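Local coordinates for protein A49R (Vaccinia virus, PDB 4D5T) that inhibits host NF-kappa-B activation by binding the host protein BTRC, which diminishes ubiquitination of the inhibitor NFKBIA and keeps p65 in the cytoplasm, at residues A[132-135]-A[136-140]; A[21-24]-A[25-28]. All blocks are in the same frame, centred on the assembly; numbering follows the deposited sequence.

Contact 1: residues A[132-135]-A[136-140]. With SO4 (sulfate ion), chain I.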
ATOM      1  N   LYS A 132       0.269  10.952  -7.419  1.00 22.21           N
ATOM      2  CA  LYS A 132      -0.695  11.840  -6.783  1.00 23.02           C
ATOM      3  C   LYS A 132      -2.028  11.969  -7.631  1.00 22.98           C
ATOM      4  O   LYS A 132      -3.104  11.967  -7.056  1.00 23.74           O
ATOM      5  CB  LYS A 132      -0.081  13.240  -6.469  1.00 26.60           C
ATOM      6  CG  LYS A 132       0.843  13.228  -5.244  1.00 28.63           C
ATOM      7  CD  LYS A 132       1.615  14.540  -4.973  1.00 31.13           C
ATOM      8  CE  LYS A 132       0.760  15.630  -4.430  1.00 30.79           C
ATOM      9  NZ  LYS A 132       1.654  16.738  -3.980  1.00 28.94           N
ATOM     10  N   GLN A 133      -1.951  12.092  -8.959  1.00 22.31           N
ATOM     11  CA  GLN A 133      -3.170  12.229  -9.761  1.00 22.34           C
ATOM     12  C   GLN A 133      -4.017  10.981  -9.769  1.00 22.99           C
ATOM     13  O   GLN A 133      -5.234  11.054  -9.690  1.00 21.85           O
ATOM     14  CB  GLN A 133      -2.843  12.625 -11.181  1.00 23.49           C
ATOM     15  CG  GLN A 133      -4.055  12.585 -12.098  1.00 24.08           C
ATOM     16  CD  GLN A 133      -5.130  13.600 -11.755  1.00 26.37           C
ATOM     17  OE1 GLN A 133      -4.906  14.566 -11.022  1.00 27.64           O
ATOM     18  NE2 GLN A 133      -6.335  13.359 -12.291  1.00 25.98           N
ATOM     19  N   VAL A 134      -3.355   9.828  -9.783  1.00 21.73           N
ATOM     20  CA  VAL A 134      -4.101   8.600  -9.724  1.00 22.91           C
ATOM     21  C   VAL A 134      -4.771   8.466  -8.333  1.00 21.49           C
ATOM     22  O   VAL A 134      -5.869   7.941  -8.251  1.00 23.16           O
ATOM     23  CB  VAL A 134      -3.179   7.403  -9.997  1.00 23.94           C
ATOM     24  CG1 VAL A 134      -4.006   6.178 -10.126  1.00 24.07           C
ATOM     25  CG2 VAL A 134      -2.497   7.626 -11.314  1.00 30.29           C
ATOM     26  N   ILE A 135      -4.137   8.912  -7.261  1.00 21.28           N
ATOM     27  CA  ILE A 135      -4.801   8.872  -5.930  1.00 21.88           C
ATOM     28  C   ILE A 135      -6.064   9.827  -5.975  1.00 22.36           C
ATOM     29  O   ILE A 135      -7.137   9.411  -5.607  1.00 20.62           O
ATOM     30  CB  ILE A 135      -3.831   9.262  -4.807  1.00 21.73           C
ATOM     31  CG1 ILE A 135      -2.704   8.164  -4.662  1.00 20.51           C
ATOM     32  CG2 ILE A 135      -4.472   9.406  -3.421  1.00 24.35           C
ATOM     33  CD1 ILE A 135      -1.492   8.524  -3.843  1.00 21.39           C
ATOM     34  N   ARG A 136      -5.866  11.058  -6.437  1.00 24.40           N
ATOM     35  CA  ARG A 136      -6.918  12.081  -6.447  1.00 26.21           C
ATOM     36  C   ARG A 136      -8.134  11.590  -7.192  1.00 25.46           C
ATOM     37  O   ARG A 136      -9.260  11.790  -6.769  1.00 29.55           O
ATOM     38  CB  ARG A 136      -6.540  13.261  -7.393  1.00 31.22           C
ATOM     39  CG  ARG A 136      -5.811  14.392  -6.806  1.00 31.65           C
ATOM     40  CD  ARG A 136      -5.525  15.568  -7.755  1.00 30.16           C
ATOM     41  NE  ARG A 136      -4.255  16.073  -7.289  1.00 30.29           N
ATOM     42  CZ  ARG A 136      -3.067  15.982  -7.874  1.00 31.45           C
ATOM     43  NH1 ARG A 136      -2.894  15.489  -9.100  1.00 30.52           N
ATOM     44  NH2 ARG A 136      -2.002  16.514  -7.245  1.00 33.69           N
ATOM     45  N   GLU A 137      -7.881  11.062  -8.370  1.00 23.71           N
ATOM     46  CA  GLU A 137      -8.933  10.707  -9.260  1.00 25.23           C
ATOM     47  C   GLU A 137      -9.753   9.494  -8.784  1.00 24.99           C
ATOM     48  O   GLU A 137     -10.900   9.337  -9.194  1.00 25.74           O
ATOM     49  CB  GLU A 137      -8.305  10.521 -10.642  1.00 29.01           C
ATOM     50  CG  GLU A 137      -9.250  10.463 -11.820  1.00 31.75           C
ATOM     51  CD  GLU A 137      -8.627  10.669 -13.194  1.00 33.41           C
ATOM     52  OE1 GLU A 137      -7.412  10.960 -13.438  1.00 32.44           O
ATOM     53  OE2 GLU A 137      -9.475  10.610 -14.088  1.00 34.48           O
ATOM     54  N   ASN A 138      -9.134   8.604  -8.011  1.00 23.24           N
ATOM     55  CA  ASN A 138      -9.714   7.312  -7.755  1.00 22.95           C
ATOM     56  C   ASN A 138      -9.918   6.897  -6.282  1.00 23.58           C
ATOM     57  O   ASN A 138     -10.578   5.891  -6.035  1.00 21.35           O
ATOM     58  CB  ASN A 138      -8.835   6.235  -8.427  1.00 23.66           C
ATOM     59  CG  ASN A 138      -8.775   6.366  -9.913  1.00 25.12           C
ATOM     60  OD1 ASN A 138      -9.786   6.160 -10.602  1.00 26.74           O
ATOM     61  ND2 ASN A 138      -7.627   6.866 -10.424  1.00 24.48           N
ATOM     62  N   ILE A 139      -9.405   7.635  -5.281  1.00 22.41           N
ATOM     63  CA  ILE A 139      -9.483   7.103  -3.918  1.00 24.28           C
ATOM     64  C   ILE A 139     -10.886   6.908  -3.328  1.00 25.35           C
ATOM     65  O   ILE A 139     -11.166   5.920  -2.623  1.00 23.19           O
ATOM     66  CB  ILE A 139      -8.591   7.876  -2.887  1.00 26.79           C
ATOM     67  CG1 ILE A 139      -8.444   7.013  -1.597  1.00 29.46           C
ATOM     68  CG2 ILE A 139      -9.068   9.279  -2.633  1.00 26.69           C
ATOM     69  CD1 ILE A 139      -7.132   7.031  -0.973  1.00 32.47           C
ATOM     70  N   LEU A 140     -11.784   7.848  -3.617  1.00 25.04           N
ATOM     71  CA  LEU A 140     -13.150   7.706  -3.064  1.00 27.94           C
ATOM     72  C   LEU A 140     -13.796   6.425  -3.614  1.00 27.64           C
ATOM     73  O   LEU A 140     -14.404   5.642  -2.871  1.00 26.88           O
ATOM     74  CB  LEU A 140     -13.946   8.951  -3.338  1.00 27.56           C
ATOM     75  CG  LEU A 140     -13.411  10.232  -2.666  1.00 28.04           C
ATOM     76  CD1 LEU A 140     -14.320  11.385  -3.019  1.00 30.30           C
ATOM     77  CD2 LEU A 140     -13.218  10.219  -1.132  1.00 28.00           C
TER
HETATM   78  S   SO4 I1000       4.600  17.843  -6.001  0.80 42.09           S
HETATM   79  O1  SO4 I1000       5.600  17.804  -4.899  0.80 34.43           O
HETATM   80  O2  SO4 I1000       3.999  19.167  -6.215  0.80 40.16           O
HETATM   81  O3  SO4 I1000       3.593  16.861  -5.692  0.80 36.60           O
HETATM   82  O4  SO4 I1000       5.272  17.453  -7.254  0.80 39.65           O
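Ile135 O takes two backbone N-H groups from the next turn: Ile139 N at 2.9 Å, nearly in line with the carbonyl, and Asn138 N, which comes from well above the carbonyl plane. This is the first part of helix 132-150 in the Bcl-2-like fold of A49. The i+3 bond at Asn138 belongs to a locally distorted turn, in which Asn138 N makes only a weak bond to Val134 O. The Asn138 side chain adds a second bond to the same carbonyl, sending ND2 back to Val134 O at 3.0 Å, in the carbonyl plane and on a lone pair. On the outer surface Gln133 uses both ends of its amide. With CG anti to the backbone N (chi1 172°) and a bend at chi2, the amide lies between Arg136 and Glu137: OE1 receives Arg136 NH1 at 2.9 Å, in the guanidinium plane, while NE2 donates to Glu137 OE1 from above the carboxylate plane. That grip at the guanidinium edge helps fix the rotation of Arg136, whose stronger partner is Glu25. The buried face carries Val134, Ile135 and Ile139; Ile135 and Ile139 both pack on Val20 of helix 9-23, and Val134 on Leu95 and Ile98. Lys132 NZ, which probably also donates to Ile27 O, reaches a sulfate ion, probably from the crystallisation liquor, with 2.6 Å between Lys132 NZ and sulfate O3.

Contact 2: residues A[21-24]-A[25-28]; sequences IAKI and ETID
Glu25 follows directly on Ile24, and its backbone N donates to a water at 3.2 Å; the same water donates to Ala22 O, so it bridges two backbone groups near the end of helix 9-23. The Glu25 side chain bends at chi2 and folds back beside Ile24, bringing OE2 to 4.0 Å from Ile24 CG2, with Arg136 of helix 132-150 as the partner of its carboxylate. Next comes Thr26, which closes on Lys23 O twice. Thr26 N donates to Lys23 O at 2.8 Å, from above the carbonyl plane, whereas Thr26 OG1 donates to Lys23 O at 2.6 Å in that plane, on a lone pair. A chi1 of 68° sets OG1 between the backbone N and the carbonyl carbon, which turns the hydroxyl back over the preceding turn. Two donors from one residue thus hold a single carbonyl and fix the rotamer of the threonine. Ile27 then points its CB toward segment 21-24: CD1 lies 4.3 Å from Ile24 CD1, and Ile27 N makes a weak bond to Ile24 O at 3.3 Å. Ile27 also packs on Pro49 of helix 49-61, as does Lys23. Here the backbone becomes extended, with psi of 117° at Ile27. Asp28 closes the segment at the N-cap position of helix 29-40; in the conformer given, OD2 accepts from Asp30 N. The whole is a short helix-to-helix connection in an all-helical, Bcl-2-like fold: i+3 bonds, one of them weak, follow on helix 9-23, and an aspartate N-cap starts the next.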
ATOM      1  N   ILE A  21      -8.185  12.900   0.150  0.66 24.25           N
ATOM      2  CA  ILE A  21      -8.562  13.920  -0.819  0.66 28.17           C
ATOM      3  C   ILE A  21      -8.395  15.368  -0.272  0.66 28.23           C
ATOM      4  O   ILE A  21      -7.895  16.221  -0.983  0.66 27.31           O
ATOM      5  CB  ILE A  21      -9.897  13.623  -1.530  0.66 28.18           C
ATOM      6  CG1 ILE A  21     -10.030  14.334  -2.844  0.66 33.17           C
ATOM      7  CG2 ILE A  21     -11.103  14.037  -0.768  0.66 29.07           C
ATOM      8  CD1 ILE A  21      -9.382  13.606  -3.996  0.66 36.02           C
ATOM      9  N   ALA A  22      -8.705  15.589   1.005  1.00 28.78           N
ATOM     10  CA  ALA A  22      -8.538  16.934   1.636  1.00 29.32           C
ATOM     11  C   ALA A  22      -7.079  17.350   1.831  1.00 29.72           C
ATOM     12  O   ALA A  22      -6.752  18.526   1.747  1.00 29.26           O
ATOM     13  CB  ALA A  22      -9.239  16.930   2.979  1.00 31.30           C
ATOM     14  N   LYS A  23      -6.167  16.381   1.974  1.00 28.35           N
ATOM     15  CA  LYS A  23      -4.774  16.680   2.295  1.00 28.80           C
ATOM     16  C   LYS A  23      -3.725  16.374   1.210  1.00 28.42           C
ATOM     17  O   LYS A  23      -2.602  16.835   1.330  1.00 27.86           O
ATOM     18  CB  LYS A  23      -4.345  15.988   3.584  1.00 29.78           C
ATOM     19  CG  LYS A  23      -5.168  16.341   4.820  1.00 33.18           C
ATOM     20  CD  LYS A  23      -5.060  17.789   5.239  1.00 35.16           C
ATOM     21  CE  LYS A  23      -5.793  18.003   6.539  1.00 37.91           C
ATOM     22  NZ  LYS A  23      -6.056  19.444   6.833  1.00 42.85           N
ATOM     23  N   ILE A  24      -4.077  15.634   0.156  1.00 28.75           N
ATOM     24  CA  ILE A  24      -3.032  15.078  -0.777  1.00 30.56           C
ATOM     25  C   ILE A  24      -2.229  16.245  -1.426  1.00 28.60           C
ATOM     26  O   ILE A  24      -1.073  16.054  -1.688  1.00 24.93           O
ATOM     27  CB  ILE A  24      -3.609  13.962  -1.754  1.00 36.10           C
ATOM     28  CG1 ILE A  24      -2.526  13.108  -2.503  1.00 38.72           C
ATOM     29  CG2 ILE A  24      -4.596  14.512  -2.680  1.00 36.79           C
ATOM     30  CD1 ILE A  24      -1.674  12.209  -1.603  1.00 40.94           C
ATOM     31  N   GLU A  25      -2.835  17.446  -1.618  1.00 27.56           N
ATOM     32  CA  GLU A  25      -2.048  18.605  -2.150  1.00 28.77           C
ATOM     33  C   GLU A  25      -1.003  19.181  -1.205  1.00 30.81           C
ATOM     34  O   GLU A  25      -0.095  19.829  -1.676  1.00 35.41           O
ATOM     35  CB  GLU A  25      -2.934  19.749  -2.618  1.00 31.30           C
ATOM     36  CG  GLU A  25      -4.045  19.264  -3.488  1.00 32.01           C
ATOM     37  CD  GLU A  25      -3.582  18.462  -4.706  1.00 33.97           C
ATOM     38  OE1 GLU A  25      -2.458  18.694  -5.194  1.00 39.46           O
ATOM     39  OE2 GLU A  25      -4.332  17.575  -5.196  1.00 37.69           O
ATOM     40  N   THR A  26      -1.126  18.923   0.093  1.00 30.07           N
ATOM     41  CA  THR A  26      -0.214  19.443   1.084  1.00 33.73           C
ATOM     42  C   THR A  26       0.980  18.513   1.250  1.00 35.45           C
ATOM     43  O   THR A  26       1.897  18.861   1.989  1.00 35.25           O
ATOM     44  CB  THR A  26      -0.909  19.628   2.427  1.00 32.16           C
ATOM     45  OG1 THR A  26      -1.260  18.363   2.994  1.00 30.83           O
ATOM     46  CG2 THR A  26      -2.245  20.417   2.248  1.00 34.08           C
ATOM     47  N   ILE A  27       0.985  17.360   0.581  1.00 31.37           N
ATOM     48  CA  ILE A  27       2.112  16.479   0.722  1.00 36.46           C
ATOM     49  C   ILE A  27       3.013  16.466  -0.526  1.00 32.75           C
ATOM     50  O   ILE A  27       2.599  16.115  -1.631  1.00 37.23           O
ATOM     51  CB  ILE A  27       1.640  15.068   0.931  1.00 38.75           C
ATOM     52  CG1 ILE A  27       0.578  15.043   2.030  1.00 45.52           C
ATOM     53  CG2 ILE A  27       2.818  14.188   1.275  1.00 40.26           C
ATOM     54  CD1 ILE A  27      -0.213  13.750   2.097  1.00 45.25           C
ATOM     55  N   ASP A  28       4.246  16.901  -0.338  0.61 32.49           N
ATOM     56  CA  ASP A  28       5.243  16.924  -1.400  0.61 33.04           C
ATOM     57  C   ASP A  28       5.411  15.485  -1.947  0.61 30.24           C
ATOM     58  O   ASP A  28       5.419  14.528  -1.192  0.61 29.49           O
ATOM     59  CB  ASP A  28       6.584  17.512  -0.871  0.61 36.88           C
ATOM     60  CG  ASP A  28       7.686  17.612  -1.989  0.61 40.36           C
ATOM     61  OD1 ASP A  28       7.716  18.657  -2.677  0.61 43.84           O
ATOM     62  OD2 ASP A  28       8.513  16.702  -2.238  0.61 40.63           O
TER
HETATM   63  O   HOH W   1      -5.133  19.082  -0.105  1.00 30.54           O

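Contact 2 comes first along the chain, at the end of helix 9-23 and in the loop before helix 29-40; contact 1 opens about a hundred residues later, at the start of helix 132-150. Their centres are nevertheless only 11 Å apart, on the same side of the chain's centre. Two polar links join them: a salt bridge from Arg136 NE to Glu25 OE2 at 2.6 Å and a probable hydrogen bond from Lys132 NZ to Ile27 O. Beside these, Lys132 CE packs against Ile24 O. The last helix of this Bcl-2-like fold is thereby fastened to the first interhelical connection, bringing early and late parts of the chain together.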